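Local coordinates for protein xylanase Y (Bacillus halodurans, PDB 1WU4) that hydrolyses xylooligosaccharides of three or more units, releasing xylose from the reducing end with inversion of anomeric configuration, at residues H202-E205 with L206-L209; E221-E224 with A225-Y229; R358-D361 with N362-L366. The protein carries 1 engineered substitution. All coordinates share one frame; numbering follows the deposited sequence.

Contact 1. Residues H202-E205 with L206-L209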
ATOM      1  N   HIS A 202       8.152  -6.907   2.036  1.00  9.16           N
ATOM      2  CA  HIS A 202       7.348  -8.026   2.506  1.00  8.86           C
ATOM      3  C   HIS A 202       6.521  -8.635   1.372  1.00 10.99           C
ATOM      4  O   HIS A 202       6.252  -9.835   1.373  1.00 10.83           O
ATOM      5  CB  HIS A 202       6.460  -7.598   3.690  1.00  9.24           C
ATOM      6  CG  HIS A 202       5.742  -6.300   3.487  1.00 10.11           C
ATOM      7  ND1 HIS A 202       6.390  -5.136   3.134  1.00 10.55           N
ATOM      8  CD2 HIS A 202       4.434  -5.976   3.624  1.00  8.79           C
ATOM      9  CE1 HIS A 202       5.512  -4.150   3.064  1.00 10.73           C
ATOM     10  NE2 HIS A 202       4.318  -4.632   3.358  1.00 10.25           N
ATOM     11  N   PHE A 203       6.126  -7.815   0.401  1.00  9.41           N
ATOM     12  CA  PHE A 203       5.381  -8.317  -0.752  1.00 10.08           C
ATOM     13  C   PHE A 203       6.349  -9.109  -1.633  1.00  8.74           C
ATOM     14  O   PHE A 203       6.025 -10.199  -2.109  1.00  8.85           O
ATOM     15  CB  PHE A 203       4.804  -7.160  -1.578  1.00  9.90           C
ATOM     16  CG  PHE A 203       3.501  -6.606  -1.059  1.00  9.10           C
ATOM     17  CD1 PHE A 203       3.288  -6.411   0.305  1.00 10.30           C
ATOM     18  CD2 PHE A 203       2.495  -6.234  -1.948  1.00  9.11           C
ATOM     19  CE1 PHE A 203       2.095  -5.855   0.776  1.00  8.93           C
ATOM     20  CE2 PHE A 203       1.302  -5.676  -1.490  1.00  9.47           C
ATOM     21  CZ  PHE A 203       1.099  -5.486  -0.128  1.00  9.18           C
ATOM     22  N   TYR A 204       7.545  -8.565  -1.840  1.00  8.89           N
ATOM     23  CA  TYR A 204       8.533  -9.224  -2.692  1.00  7.72           C
ATOM     24  C   TYR A 204       8.983 -10.568  -2.124  1.00  9.55           C
ATOM     25  O   TYR A 204       9.295 -11.485  -2.878  1.00  9.63           O
ATOM     26  CB  TYR A 204       9.737  -8.302  -2.931  1.00  9.79           C
ATOM     27  CG  TYR A 204       9.361  -6.879  -3.295  1.00  7.53           C
ATOM     28  CD1 TYR A 204       8.135  -6.586  -3.905  1.00  7.13           C
ATOM     29  CD2 TYR A 204      10.197  -5.815  -2.968  1.00  8.37           C
ATOM     30  CE1 TYR A 204       7.750  -5.274  -4.160  1.00  9.65           C
ATOM     31  CE2 TYR A 204       9.822  -4.497  -3.222  1.00  8.00           C
ATOM     32  CZ  TYR A 204       8.592  -4.234  -3.811  1.00  7.33           C
ATOM     33  OH  TYR A 204       8.189  -2.931  -3.991  1.00  9.25           O
ATOM     34  N   GLU A 205       9.018 -10.685  -0.800  1.00  9.83           N
ATOM     35  CA  GLU A 205       9.397 -11.949  -0.170  1.00  9.71           C
ATOM     36  C   GLU A 205       8.408 -13.018  -0.626  1.00 10.94           C
ATOM     37  O   GLU A 205       8.780 -14.151  -0.930  1.00  9.88           O
ATOM     38  CB  GLU A 205       9.334 -11.825   1.354  1.00 14.94           C
ATOM     39  CG  GLU A 205      10.324 -10.842   1.942  1.00 19.23           C
ATOM     40  CD  GLU A 205      11.692 -11.450   2.160  1.00 26.99           C
ATOM     41  OE1 GLU A 205      12.171 -12.191   1.274  1.00 26.83           O
ATOM     42  OE2 GLU A 205      12.291 -11.176   3.220  1.00 26.32           O
ATOM     43  N   LEU A 206       7.133 -12.651  -0.667  1.00  9.44           N
ATOM     44  CA  LEU A 206       6.109 -13.592  -1.090  1.00  9.13           C
ATOM     45  C   LEU A 206       6.204 -13.844  -2.593  1.00  8.65           C
ATOM     46  O   LEU A 206       5.993 -14.967  -3.050  1.00  8.91           O
ATOM     47  CB  LEU A 206       4.725 -13.076  -0.688  1.00  9.50           C
ATOM     48  CG  LEU A 206       4.558 -12.970   0.835  1.00  9.57           C
ATOM     49  CD1 LEU A 206       3.239 -12.296   1.171  1.00 10.78           C
ATOM     50  CD2 LEU A 206       4.633 -14.358   1.464  1.00 10.24           C
ATOM     51  N   PHE A 207       6.541 -12.815  -3.366  1.00  8.72           N
ATOM     52  CA  PHE A 207       6.691 -13.006  -4.802  1.00  8.23           C
ATOM     53  C   PHE A 207       7.838 -13.991  -5.052  1.00  8.26           C
ATOM     54  O   PHE A 207       7.813 -14.750  -6.019  1.00 10.22           O
ATOM     55  CB  PHE A 207       7.008 -11.686  -5.517  1.00  9.22           C
ATOM     56  CG  PHE A 207       5.897 -10.664  -5.469  1.00  8.62           C
ATOM     57  CD1 PHE A 207       4.599 -11.009  -5.083  1.00  9.15           C
ATOM     58  CD2 PHE A 207       6.155  -9.349  -5.839  1.00  8.33           C
ATOM     59  CE1 PHE A 207       3.579 -10.046  -5.070  1.00  8.84           C
ATOM     60  CE2 PHE A 207       5.147  -8.387  -5.830  1.00  9.97           C
ATOM     61  CZ  PHE A 207       3.856  -8.737  -5.443  1.00  8.84           C
ATOM     62  N   SER A 208       8.839 -13.987  -4.173  1.00  9.39           N
ATOM     63  CA  SER A 208       9.977 -14.890  -4.340  1.00 10.33           C
ATOM     64  C   SER A 208       9.571 -16.346  -4.139  1.00 10.29           C
ATOM     65  O   SER A 208      10.338 -17.260  -4.449  1.00 11.32           O
ATOM     66  CB  SER A 208      11.118 -14.524  -3.375  1.00 10.27           C
ATOM     67  OG  SER A 208      10.916 -15.048  -2.071  1.00 11.50           O
ATOM     68  N   LEU A 209       8.363 -16.560  -3.627  1.00 10.17           N
ATOM     69  CA  LEU A 209       7.858 -17.910  -3.400  1.00 10.24           C
ATOM     70  C   LEU A 209       6.799 -18.299  -4.424  1.00 10.24           C
ATOM     71  O   LEU A 209       6.672 -19.475  -4.772  1.00 11.87           O
ATOM     72  CB  LEU A 209       7.231 -18.020  -2.006  1.00 12.71           C
ATOM     73  CG  LEU A 209       8.093 -17.683  -0.790  1.00 11.40           C
ATOM     74  CD1 LEU A 209       7.248 -17.769   0.471  1.00 14.23           C
ATOM     75  CD2 LEU A 209       9.274 -18.641  -0.716  1.00 16.99           C
TER

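Contact 2. Residues E221-E224 with A225-Y229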
ATOM      1  N   GLU A 221      16.083 -10.725  -4.127  1.00  9.80           N
ATOM      2  CA  GLU A 221      17.048  -9.636  -4.192  1.00 11.50           C
ATOM      3  C   GLU A 221      16.350  -8.283  -4.115  1.00 11.67           C
ATOM      4  O   GLU A 221      16.900  -7.328  -3.567  1.00 12.24           O
ATOM      5  CB  GLU A 221      17.875  -9.735  -5.477  1.00 11.07           C
ATOM      6  CG  GLU A 221      18.597 -11.065  -5.612  1.00 13.43           C
ATOM      7  CD  GLU A 221      19.360 -11.197  -6.912  1.00 15.87           C
ATOM      8  OE1 GLU A 221      18.853 -10.743  -7.956  1.00 16.91           O
ATOM      9  OE2 GLU A 221      20.463 -11.778  -6.888  1.00 21.56           O
ATOM     10  N   ALA A 222      15.143  -8.196  -4.673  1.00  9.78           N
ATOM     11  CA  ALA A 222      14.382  -6.948  -4.630  1.00 10.02           C
ATOM     12  C   ALA A 222      13.971  -6.642  -3.188  1.00  7.96           C
ATOM     13  O   ALA A 222      14.000  -5.488  -2.759  1.00  9.05           O
ATOM     14  CB  ALA A 222      13.149  -7.047  -5.525  1.00 10.77           C
ATOM     15  N   ALA A 223      13.588  -7.673  -2.441  1.00  9.50           N
ATOM     16  CA  ALA A 223      13.201  -7.479  -1.046  1.00  9.71           C
ATOM     17  C   ALA A 223      14.374  -6.890  -0.262  1.00 10.70           C
ATOM     18  O   ALA A 223      14.218  -5.914   0.475  1.00 11.61           O
ATOM     19  CB  ALA A 223      12.771  -8.803  -0.428  1.00 10.21           C
ATOM     20  N   GLU A 224      15.552  -7.483  -0.437  1.00 12.04           N
ATOM     21  CA  GLU A 224      16.755  -7.023   0.250  1.00 12.41           C
ATOM     22  C   GLU A 224      17.130  -5.613  -0.202  1.00 10.77           C
ATOM     23  O   GLU A 224      17.479  -4.763   0.617  1.00 11.78           O
ATOM     24  CB  GLU A 224      17.911  -7.991  -0.022  1.00 12.75           C
ATOM     25  CG  GLU A 224      19.255  -7.583   0.580  1.00 21.65           C
ATOM     26  CD  GLU A 224      19.175  -7.288   2.065  1.00 24.90           C
ATOM     27  OE1 GLU A 224      18.382  -7.954   2.766  1.00 29.95           O
ATOM     28  OE2 GLU A 224      19.916  -6.398   2.537  1.00 31.55           O
ATOM     29  N   ALA A 225      17.053  -5.363  -1.506  1.00  9.71           N
ATOM     30  CA  ALA A 225      17.381  -4.050  -2.050  1.00 10.66           C
ATOM     31  C   ALA A 225      16.458  -2.975  -1.479  1.00  9.83           C
ATOM     32  O   ALA A 225      16.903  -1.877  -1.137  1.00 10.75           O
ATOM     33  CB  ALA A 225      17.285  -4.069  -3.573  1.00 12.38           C
ATOM     34  N   SER A 226      15.170  -3.283  -1.379  1.00 10.39           N
ATOM     35  CA  SER A 226      14.224  -2.313  -0.844  1.00  9.78           C
ATOM     36  C   SER A 226      14.461  -2.021   0.633  1.00  9.78           C
ATOM     37  O   SER A 226      14.327  -0.878   1.068  1.00  9.70           O
ATOM     38  CB  SER A 226      12.785  -2.787  -1.055  1.00 11.61           C
ATOM     39  OG  SER A 226      12.393  -2.585  -2.402  1.00  9.46           O
ATOM     40  N   ARG A 227      14.812  -3.043   1.406  1.00 10.59           N
ATOM     41  CA  ARG A 227      15.069  -2.827   2.824  1.00 11.74           C
ATOM     42  C   ARG A 227      16.281  -1.915   3.004  1.00 13.14           C
ATOM     43  O   ARG A 227      16.286  -1.034   3.864  1.00 12.76           O
ATOM     44  CB  ARG A 227      15.282  -4.163   3.549  1.00 12.68           C
ATOM     45  CG  ARG A 227      14.020  -5.026   3.603  1.00 14.60           C
ATOM     46  CD  ARG A 227      14.051  -6.014   4.763  1.00 18.35           C
ATOM     47  NE  ARG A 227      12.785  -6.731   4.910  1.00 17.53           N
ATOM     48  CZ  ARG A 227      12.475  -7.849   4.264  1.00 16.15           C
ATOM     49  NH1 ARG A 227      13.341  -8.393   3.419  1.00 21.22           N
ATOM     50  NH2 ARG A 227      11.293  -8.422   4.453  1.00 14.19           N
ATOM     51  N   GLU A 228      17.302  -2.110   2.180  1.00 11.67           N
ATOM     52  CA  GLU A 228      18.489  -1.272   2.275  1.00 11.58           C
ATOM     53  C   GLU A 228      18.201   0.143   1.782  1.00 11.59           C
ATOM     54  O   GLU A 228      18.725   1.117   2.323  1.00 12.27           O
ATOM     55  CB  GLU A 228      19.642  -1.884   1.477  1.00 13.10           C
ATOM     56  CG  GLU A 228      20.256  -3.100   2.149  1.00 17.21           C
ATOM     57  CD  GLU A 228      20.739  -2.791   3.556  1.00 21.85           C
ATOM     58  OE1 GLU A 228      21.610  -1.908   3.707  1.00 23.94           O
ATOM     59  OE2 GLU A 228      20.245  -3.424   4.513  1.00 26.56           O
ATOM     60  N   TYR A 229      17.352   0.254   0.766  1.00 10.80           N
ATOM     61  CA  TYR A 229      17.000   1.550   0.199  1.00  9.95           C
ATOM     62  C   TYR A 229      16.273   2.416   1.222  1.00 10.05           C
ATOM     63  O   TYR A 229      16.540   3.612   1.336  1.00 10.94           O
ATOM     64  CB  TYR A 229      16.121   1.349  -1.039  1.00 10.11           C
ATOM     65  CG  TYR A 229      15.752   2.621  -1.770  1.00 10.26           C
ATOM     66  CD1 TYR A 229      16.722   3.395  -2.412  1.00 11.34           C
ATOM     67  CD2 TYR A 229      14.423   3.036  -1.846  1.00  9.33           C
ATOM     68  CE1 TYR A 229      16.373   4.547  -3.115  1.00 11.81           C
ATOM     69  CE2 TYR A 229      14.065   4.184  -2.544  1.00 11.40           C
ATOM     70  CZ  TYR A 229      15.042   4.932  -3.177  1.00 11.13           C
ATOM     71  OH  TYR A 229      14.682   6.057  -3.878  1.00 12.38           O
TER
HETATM   72  O   HOH W   1      15.769  -9.242   2.834  1.00 32.78           O

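Contact 3. Residues R358-D361 with N362-L366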
ATOM      1  N   ARG A 358     -12.468  11.915   1.451  1.00 17.70           N
ATOM      2  CA  ARG A 358     -12.302  10.834   2.415  1.00 15.13           C
ATOM      3  C   ARG A 358     -11.476   9.657   1.882  1.00 16.83           C
ATOM      4  O   ARG A 358     -10.857   8.927   2.652  1.00 14.81           O
ATOM      5  CB  ARG A 358     -13.681  10.330   2.847  1.00 18.31           C
ATOM      6  CG  ARG A 358     -14.568   9.899   1.681  1.00 16.15           C
ATOM      7  CD  ARG A 358     -15.940   9.450   2.153  1.00 20.54           C
ATOM      8  NE  ARG A 358     -16.781   8.984   1.053  1.00 19.01           N
ATOM      9  CZ  ARG A 358     -17.296   9.767   0.111  1.00 19.91           C
ATOM     10  NH1 ARG A 358     -17.066  11.074   0.119  1.00 19.89           N
ATOM     11  NH2 ARG A 358     -18.049   9.240  -0.843  1.00 21.01           N
ATOM     12  N   TYR A 359     -11.461   9.490   0.563  1.00 14.75           N
ATOM     13  CA  TYR A 359     -10.763   8.387  -0.099  1.00 12.04           C
ATOM     14  C   TYR A 359      -9.387   7.924   0.402  1.00 11.53           C
ATOM     15  O   TYR A 359      -9.264   6.825   0.951  1.00 10.77           O
ATOM     16  CB  TYR A 359     -10.667   8.678  -1.602  1.00 12.69           C
ATOM     17  CG  TYR A 359      -9.723   7.767  -2.362  1.00 11.69           C
ATOM     18  CD1 TYR A 359     -10.021   6.417  -2.564  1.00 13.32           C
ATOM     19  CD2 TYR A 359      -8.515   8.255  -2.860  1.00 10.76           C
ATOM     20  CE1 TYR A 359      -9.132   5.577  -3.244  1.00 15.88           C
ATOM     21  CE2 TYR A 359      -7.624   7.428  -3.538  1.00 12.17           C
ATOM     22  CZ  TYR A 359      -7.937   6.093  -3.725  1.00 13.67           C
ATOM     23  OH  TYR A 359      -7.042   5.282  -4.385  1.00 18.05           O
ATOM     24  N   TYR A 360      -8.355   8.737   0.198  1.00 10.83           N
ATOM     25  CA  TYR A 360      -7.000   8.344   0.586  1.00  9.08           C
ATOM     26  C   TYR A 360      -6.841   8.054   2.070  1.00  9.46           C
ATOM     27  O   TYR A 360      -6.297   7.017   2.455  1.00 10.01           O
ATOM     28  CB  TYR A 360      -5.991   9.410   0.143  1.00 12.00           C
ATOM     29  CG  TYR A 360      -4.539   8.997   0.297  1.00 10.10           C
ATOM     30  CD1 TYR A 360      -4.031   7.878  -0.370  1.00 10.27           C
ATOM     31  CD2 TYR A 360      -3.669   9.735   1.095  1.00 11.04           C
ATOM     32  CE1 TYR A 360      -2.687   7.509  -0.243  1.00 10.90           C
ATOM     33  CE2 TYR A 360      -2.331   9.378   1.228  1.00 10.79           C
ATOM     34  CZ  TYR A 360      -1.845   8.267   0.557  1.00 11.31           C
ATOM     35  OH  TYR A 360      -0.516   7.920   0.680  1.00 11.32           O
ATOM     36  N   ASP A 361      -7.320   8.969   2.902  1.00  9.30           N
ATOM     37  CA  ASP A 361      -7.228   8.803   4.345  1.00  8.83           C
ATOM     38  C   ASP A 361      -7.885   7.517   4.804  1.00  9.05           C
ATOM     39  O   ASP A 361      -7.330   6.777   5.612  1.00  9.10           O
ATOM     40  CB  ASP A 361      -7.910   9.970   5.052  1.00  9.59           C
ATOM     41  CG  ASP A 361      -7.288  11.290   4.702  1.00 11.54           C
ATOM     42  OD1 ASP A 361      -6.442  11.771   5.481  1.00 10.69           O
ATOM     43  OD2 ASP A 361      -7.634  11.832   3.636  1.00 10.80           O
ATOM     44  N   ASN A 362      -9.076   7.254   4.284  1.00  8.43           N
ATOM     45  CA  ASN A 362      -9.812   6.075   4.696  1.00  9.04           C
ATOM     46  C   ASN A 362      -9.238   4.752   4.216  1.00  7.92           C
ATOM     47  O   ASN A 362      -9.439   3.730   4.869  1.00  9.14           O
ATOM     48  CB  ASN A 362     -11.282   6.235   4.316  1.00 10.82           C
ATOM     49  CG  ASN A 362     -11.954   7.330   5.119  1.00 11.33           C
ATOM     50  OD1 ASN A 362     -11.328   7.938   5.989  1.00 11.16           O
ATOM     51  ND2 ASN A 362     -13.226   7.591   4.835  1.00 15.69           N
ATOM     52  N   CYS A 363      -8.525   4.757   3.091  1.00  9.97           N
ATOM     53  CA  CYS A 363      -7.895   3.523   2.630  1.00  9.54           C
ATOM     54  C   CYS A 363      -6.793   3.200   3.638  1.00  9.20           C
ATOM     55  O   CYS A 363      -6.682   2.069   4.109  1.00  9.63           O
ATOM     56  CB  CYS A 363      -7.277   3.689   1.238  1.00  7.84           C
ATOM     57  SG  CYS A 363      -8.465   3.674  -0.118  1.00 12.24           S
ATOM     58  N   LEU A 364      -5.989   4.207   3.969  1.00  8.45           N
ATOM     59  CA  LEU A 364      -4.905   4.033   4.934  1.00  7.68           C
ATOM     60  C   LEU A 364      -5.481   3.642   6.293  1.00  9.41           C
ATOM     61  O   LEU A 364      -4.904   2.832   7.017  1.00  9.35           O
ATOM     62  CB  LEU A 364      -4.094   5.333   5.049  1.00  9.81           C
ATOM     63  CG  LEU A 364      -2.958   5.555   4.038  1.00 14.53           C
ATOM     64  CD1 LEU A 364      -3.406   5.201   2.630  1.00 17.65           C
ATOM     65  CD2 LEU A 364      -2.492   6.998   4.113  1.00 12.39           C
ATOM     66  N   TYR A 365      -6.635   4.216   6.617  1.00  8.96           N
ATOM     67  CA  TYR A 365      -7.327   3.958   7.871  1.00  8.57           C
ATOM     68  C   TYR A 365      -7.731   2.481   7.971  1.00  9.35           C
ATOM     69  O   TYR A 365      -7.447   1.821   8.971  1.00  9.51           O
ATOM     70  CB  TYR A 365      -8.564   4.858   7.940  1.00  9.49           C
ATOM     71  CG  TYR A 365      -9.209   4.999   9.300  1.00  7.82           C
ATOM     72  CD1 TYR A 365      -9.223   6.230   9.957  1.00  9.20           C
ATOM     73  CD2 TYR A 365      -9.867   3.925   9.898  1.00  9.45           C
ATOM     74  CE1 TYR A 365      -9.883   6.393  11.168  1.00  9.64           C
ATOM     75  CE2 TYR A 365     -10.532   4.076  11.113  1.00  8.97           C
ATOM     76  CZ  TYR A 365     -10.537   5.313  11.737  1.00  9.56           C
ATOM     77  OH  TYR A 365     -11.229   5.477  12.915  1.00 11.60           O
ATOM     78  N   LEU A 366      -8.387   1.954   6.938  1.00  8.43           N
ATOM     79  CA  LEU A 366      -8.804   0.556   6.982  1.00  8.90           C
ATOM     80  C   LEU A 366      -7.607  -0.388   7.046  1.00  8.27           C
ATOM     81  O   LEU A 366      -7.644  -1.381   7.770  1.00  8.83           O
ATOM     82  CB  LEU A 366      -9.699   0.204   5.784  1.00  9.51           C
ATOM     83  CG  LEU A 366     -10.185  -1.254   5.733  1.00  7.25           C
ATOM     84  CD1 LEU A 366     -10.884  -1.626   7.034  1.00 11.00           C
ATOM     85  CD2 LEU A 366     -11.130  -1.443   4.557  1.00 11.34           C
TER

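Contact 1. Residues H202-E205 with L206-L209
Phe207 lays one face of its ring over the backbone oxygen of Phe203, a turn earlier on helix 201-210 of the (alpha/alpha)6 barrel. Phe203 O sits 3.4 Å from Phe207 CG, toward the rim of the ring, and also accepts the bond from Phe207 N (2.9 Å, N-H...O angle 152°). With its CG beside the backbone N and anti to the carbonyl carbon (chi1 -66°), the Phe207 side chain leans back along the helix. Its CD2 comes within 3.9 Å of Tyr204 CD1, meeting the Tyr204 ring at the edge. Trp219 packs edge-to-face against Phe207, while Leu135 and Phe138 of helix 127-144 touch it too. Replacing Phe207 with an alanine would probably open a gap beside Leu135 and Trp219 and leave the Tyr204 edge without this neighbour.

Leu206 belongs to another flank: its CG lies 3.6 Å from His202 O, and its side chain packs on Leu135 and on Phe9 of helix 8-11. The carboxylate and the backbone oxygen of Glu205 serve different partners. Its side chain bends at chi2, and OE2 forms a salt bridge with Arg227 of helix 216-233. Its backbone oxygen is approached twice by Ser208, weakly by the amide N at 3.2 Å and closely by the hydroxyl, Ser208 OG donating to Glu205 O at 2.6 Å with a C=O...O angle of 133°.

Contact 2. Residues E221-E224 with A225-Y229
Glu224 and Glu228, one turn apart on helix 216-233 of the (alpha/alpha)6 barrel, run side by side with their carboxylate planes only 15° apart. Glu224 OE2 is 3.6 Å from Glu228 OE2 and 3.3 Å from Glu228 CG, so two like charges share a small space on an exposed flank. The torsions explain this: chi1 of 177° swings CG of Glu224 to the far side of the CA-CB bond from the backbone N, and a bend at chi2 then carries the acid along the helix to its neighbour, itself bent at chi2. The proximity is likely to raise the proton affinity of one carboxylate, an effect that solvent and a long, weak ion pair from Glu228 to Lys231 would temper.

Arg227 behaves differently. Its chain is extended from CG to NE, and CG lies 3.3 Å from Ala223 O, which also accepts Arg227 N at 3.1 Å. A turn at chi4 (87°) sets the guanidinium across the chain, with NH1 obliquely placed 3.9 Å from the methyl CB of Ala223. A salt bridge from NH2 to Asp274 of helix 265-278 holds this group, with Glu205 of helix 201-210 as a second acidic partner.

Ser226 keeps OG beside its own backbone N, where it bonds with His199. Between the glutamate pair and the arginine there is no direct ion contact. Instead one water donates to Glu224 OE1 at 2.9 Å and accepts a weak bond from Arg227 NH1 at 2.6 Å.

Contact 3. Residues R358-D361 with N362-L366
Backbone bonds from Asn362, Cys363, Leu364 and Tyr365 N to the oxygens of Arg358, Tyr359, Tyr360 and Asp361 give four i to i+4 pairs, the straightest being Leu364 N to Tyr360 O (3.2 Å, N-H...O angle 174°), and Cys363 N also bonds weakly to Tyr360 O.

Asn362 folds its side chain back over the preceding turn. Its CG lies 3.1 Å from Arg358 O, and its ND2 rests 3.4 Å from Arg358 CB, a packing contact; the amide oxygen OD1 bonds to Arg353 N. Arg353 also forms a salt bridge with Asp361, whose carboxylate is further fixed by His319 and the amide N of Gly322.

On another flank, Leu364 covers one face of the Tyr360 ring. The CH-pi geometry is clear: Leu364 CD1 is 4.1 Å from the Tyr360 ring centroid and 23° off the normal, while the second branch, CD2, reaches Tyr360 CE2 at 3.7 Å. CG anti to the backbone N (chi1 -171°) turns the Tyr360 ring along the helix toward Leu364, and the hydroxyl at the far end bonds to Ser262 O. Cys363 makes a sulfur-aromatic contact with Tyr359: SG is 3.7 Å from Tyr359 CE1 and lies obliquely to the ring.

Tyr359 OH bonds to Glu70 OE1, and the Tyr360 side chain lies about 5 Å from that of Asp263. By similarity these acids are the proton donor and acceptor, consistent with the two adjacent tyrosines bordering the catalytic centre of this family 8 glycoside hydrolase.

Overall arrangement
The three contacts follow one another along the chain, each within a single helix: contact 1 on 201-210, contact 2 on 216-233, contact 3 on 358-372. Contacts 1 and 2, on successive helices, have centres 11 Å apart and touch directly through an ion pair and the packing of Tyr204 on Ser226. Contact 3 lies on the opposite side of the chain's centre, its centre about 25 Å from that of contact 1 and 27 Å from that of contact 2. All belong to one family 8 domain. Contact 3 borders the probable catalytic acids, whereas the side chain of Phe203 in contact 1 is about 11 Å from that of Glu70 and contact 2 stands away from the site.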